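Local atomic coordinates of 6-aminohexanoate-cyclic-dimer hydrolase (Arthrobacter sp., PDB entry 3A2Q), a protein that hydrolyses the cyclic dimer of 6-aminohexanoate, a nylon-6 by-product, to the linear dimer, as a member of the amidase family. Residues I87-Y95 / L330-V340. The protein carries 1 engineered substitution. Numbering follows the deposited sequence.
Sequences IKGMKESGY and LIGRPLTEDDV
One face of the Tyr-95 ring carries Leu-330, whose CB stands 4.1 Å from the ring centroid, 16° off the normal, in a CH-pi contact displaced toward the rim. Leucine suits the place because its branches reach further along the ring, Leu-330 CD1 coming within 3.6 Å of Tyr-95 CE2. A chi1 of 171° places Tyr-95 CG opposite the backbone N and turns the ring onto Leu-330. Replacing Tyr-95 by alanine would probably leave Leu-330 without the aromatic face it rests on and open a gap beside it. The guanidinium of Arg-333 is the second flat group: Ile-331 CD1 lies over one face, while the carboxylate of Asp-339 and a water meet its edge. Arg-333 NH2 forms a salt bridge with Asp-339 OD1 (2.9 Å), in the guanidinium plane but from above that of the carboxylate. The water accepts from NH2 and donates to Gly-89 O, linking across to helix 88-93. Asp-339 OD2 takes the backbone N of Thr-336 on its anti lone pair, so the carboxylate is held from both oxygens.

Gly-89 N donates to Asp-339 O at 2.8 Å and 172°, in the carbonyl plane. Only glycine fits, since any CB would run into that of Asp-339. Ile-87 CG2 packs alongside Val-340 CG1 (3.7 Å). Ile-331 CG2 touches both the Met-90 sulfur and Ser-93, whose OG donates to Met-90 O and accepts from Tyr-95 N.

That last bond makes an ST turn at the end of helix 88-93; in the other segment, a Schellman motif with Gly-332 as C-prime residue ends helix 308-331. The contact thus joins helix 88-93 to the C-terminal end of helix 308-331 and the loop after it within the amidase fold, the side chain of Ile-87 lying about 11 Å from bound 6-aminohexanoate.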
# COMPACT_ATOMS: atom_id res chain seq x y z
N ILE A 87 2.59 11.20 14.38
CA ILE A 87 2.30 11.27 15.81
C ILE A 87 2.55 12.72 16.20
O ILE A 87 3.64 13.24 15.99
CB ILE A 87 3.24 10.35 16.63
CG1 ILE A 87 3.07 8.90 16.18
CG2 ILE A 87 2.91 10.48 18.11
CD1 ILE A 87 4.00 7.92 16.88
N LYS A 88 1.54 13.38 16.76
CA LYS A 88 1.66 14.77 17.16
C LYS A 88 2.91 14.97 18.02
O LYS A 88 3.77 15.78 17.70
CB LYS A 88 0.41 15.20 17.93
CG LYS A 88 0.38 16.68 18.32
CD LYS A 88 -0.94 17.02 19.01
CE LYS A 88 -0.99 18.49 19.42
NZ LYS A 88 0.06 18.83 20.42
N GLY A 89 3.00 14.21 19.10
CA GLY A 89 4.14 14.31 19.99
C GLY A 89 5.49 14.14 19.31
O GLY A 89 6.49 14.66 19.78
N MET A 90 5.51 13.41 18.20
CA MET A 90 6.76 13.19 17.47
C MET A 90 7.06 14.31 16.49
O MET A 90 8.22 14.66 16.27
CB MET A 90 6.72 11.86 16.71
CG MET A 90 6.73 10.62 17.60
SD MET A 90 8.20 10.53 18.64
CE MET A 90 9.45 10.26 17.41
N LYS A 91 6.02 14.88 15.89
CA LYS A 91 6.21 15.96 14.93
C LYS A 91 6.84 17.17 15.62
O LYS A 91 7.73 17.82 15.08
CB LYS A 91 4.87 16.36 14.30
CG LYS A 91 5.01 17.45 13.27
CD LYS A 91 3.67 17.87 12.68
CE LYS A 91 3.88 18.94 11.63
NZ LYS A 91 2.60 19.42 11.04
N GLU A 92 6.36 17.46 16.83
CA GLU A 92 6.85 18.59 17.60
C GLU A 92 8.30 18.39 18.05
O GLU A 92 9.07 19.35 18.12
CB GLU A 92 5.95 18.80 18.82
CG GLU A 92 4.53 19.17 18.45
CD GLU A 92 3.58 19.11 19.64
OE1 GLU A 92 2.41 19.53 19.49
OE2 GLU A 92 4.01 18.64 20.72
N SER A 93 8.66 17.15 18.35
CA SER A 93 10.01 16.82 18.81
C SER A 93 11.08 17.10 17.76
O SER A 93 12.25 17.26 18.09
CB SER A 93 10.09 15.34 19.20
OG SER A 93 10.19 14.52 18.05
N GLY A 94 10.67 17.16 16.49
CA GLY A 94 11.63 17.41 15.43
C GLY A 94 12.58 16.24 15.23
O GLY A 94 13.62 16.38 14.60
N TYR A 95 12.22 15.09 15.78
CA TYR A 95 13.04 13.88 15.67
C TYR A 95 13.44 13.57 14.23
O TYR A 95 12.64 13.74 13.30
CB TYR A 95 12.29 12.68 16.26
CG TYR A 95 12.97 11.35 15.99
CD1 TYR A 95 14.20 11.04 16.55
CD2 TYR A 95 12.39 10.41 15.13
CE1 TYR A 95 14.84 9.84 16.27
CE2 TYR A 95 13.02 9.20 14.84
CZ TYR A 95 14.25 8.93 15.41
OH TYR A 95 14.91 7.75 15.12
N LEU A 330 12.66 6.98 21.19
CA LEU A 330 13.39 7.70 20.16
C LEU A 330 13.69 9.14 20.54
O LEU A 330 14.74 9.68 20.18
CB LEU A 330 12.61 7.68 18.84
CG LEU A 330 12.49 6.34 18.12
CD1 LEU A 330 11.68 6.53 16.85
CD2 LEU A 330 13.87 5.81 17.79
N ILE A 331 12.77 9.77 21.26
CA ILE A 331 12.97 11.16 21.66
C ILE A 331 13.47 11.30 23.09
O ILE A 331 13.87 12.39 23.51
CB ILE A 331 11.68 11.97 21.49
CG1 ILE A 331 10.56 11.35 22.32
CG2 ILE A 331 11.30 12.02 20.02
CD1 ILE A 331 9.30 12.19 22.36
N GLY A 332 13.43 10.21 23.85
CA GLY A 332 13.92 10.26 25.22
C GLY A 332 12.89 10.47 26.31
O GLY A 332 13.26 10.64 27.48
N ARG A 333 11.61 10.46 25.96
CA ARG A 333 10.56 10.64 26.96
C ARG A 333 9.32 9.84 26.59
O ARG A 333 8.99 9.70 25.41
CB ARG A 333 10.18 12.12 27.08
CG ARG A 333 9.39 12.66 25.90
CD ARG A 333 9.04 14.12 26.08
NE ARG A 333 8.21 14.62 24.98
CZ ARG A 333 6.94 14.26 24.78
NH1 ARG A 333 6.35 13.40 25.60
NH2 ARG A 333 6.27 14.74 23.74
N PRO A 334 8.61 9.31 27.60
CA PRO A 334 7.40 8.53 27.34
C PRO A 334 6.35 9.41 26.67
O PRO A 334 6.32 10.62 26.90
CB PRO A 334 6.96 8.08 28.73
CG PRO A 334 8.23 8.13 29.54
CD PRO A 334 8.90 9.37 29.04
N LEU A 335 5.51 8.82 25.83
CA LEU A 335 4.46 9.57 25.17
C LEU A 335 3.21 9.46 26.03
O LEU A 335 2.98 8.44 26.67
CB LEU A 335 4.20 9.01 23.77
CG LEU A 335 5.35 9.12 22.77
CD1 LEU A 335 4.94 8.54 21.43
CD2 LEU A 335 5.75 10.58 22.61
N THR A 336 2.42 10.53 26.05
CA THR A 336 1.20 10.55 26.85
C THR A 336 -0.03 10.69 25.97
O THR A 336 0.06 10.90 24.77
CB THR A 336 1.21 11.71 27.85
OG1 THR A 336 1.07 12.95 27.13
CG2 THR A 336 2.52 11.73 28.62
N GLU A 337 -1.19 10.59 26.61
CA GLU A 337 -2.47 10.70 25.92
C GLU A 337 -2.58 12.02 25.16
O GLU A 337 -3.50 12.21 24.38
CB GLU A 337 -3.61 10.58 26.93
CG GLU A 337 -5.00 10.60 26.32
CD GLU A 337 -6.08 10.31 27.34
OE1 GLU A 337 -7.26 10.22 26.95
OE2 GLU A 337 -5.75 10.17 28.54
N ASP A 338 -1.62 12.91 25.38
CA ASP A 338 -1.62 14.21 24.71
C ASP A 338 -0.71 14.26 23.50
O ASP A 338 -0.70 15.23 22.74
CB ASP A 338 -1.21 15.31 25.70
CG ASP A 338 -2.12 15.36 26.92
OD1 ASP A 338 -3.35 15.50 26.74
OD2 ASP A 338 -1.60 15.27 28.06
N ASP A 339 0.07 13.19 23.30
CA ASP A 339 1.00 13.12 22.18
C ASP A 339 0.43 12.40 20.96
O ASP A 339 0.91 12.58 19.84
CB ASP A 339 2.28 12.42 22.62
CG ASP A 339 3.01 13.18 23.71
OD1 ASP A 339 3.40 14.34 23.47
OD2 ASP A 339 3.19 12.61 24.81
N VAL A 340 -0.60 11.58 21.18
CA VAL A 340 -1.21 10.81 20.11
C VAL A 340 -2.71 11.09 19.99
O VAL A 340 -3.27 11.84 20.78
CB VAL A 340 -0.99 9.30 20.33
CG1 VAL A 340 0.49 9.01 20.51
CG2 VAL A 340 -1.76 8.84 21.55
O HOH W 1 7.36 16.24 21.80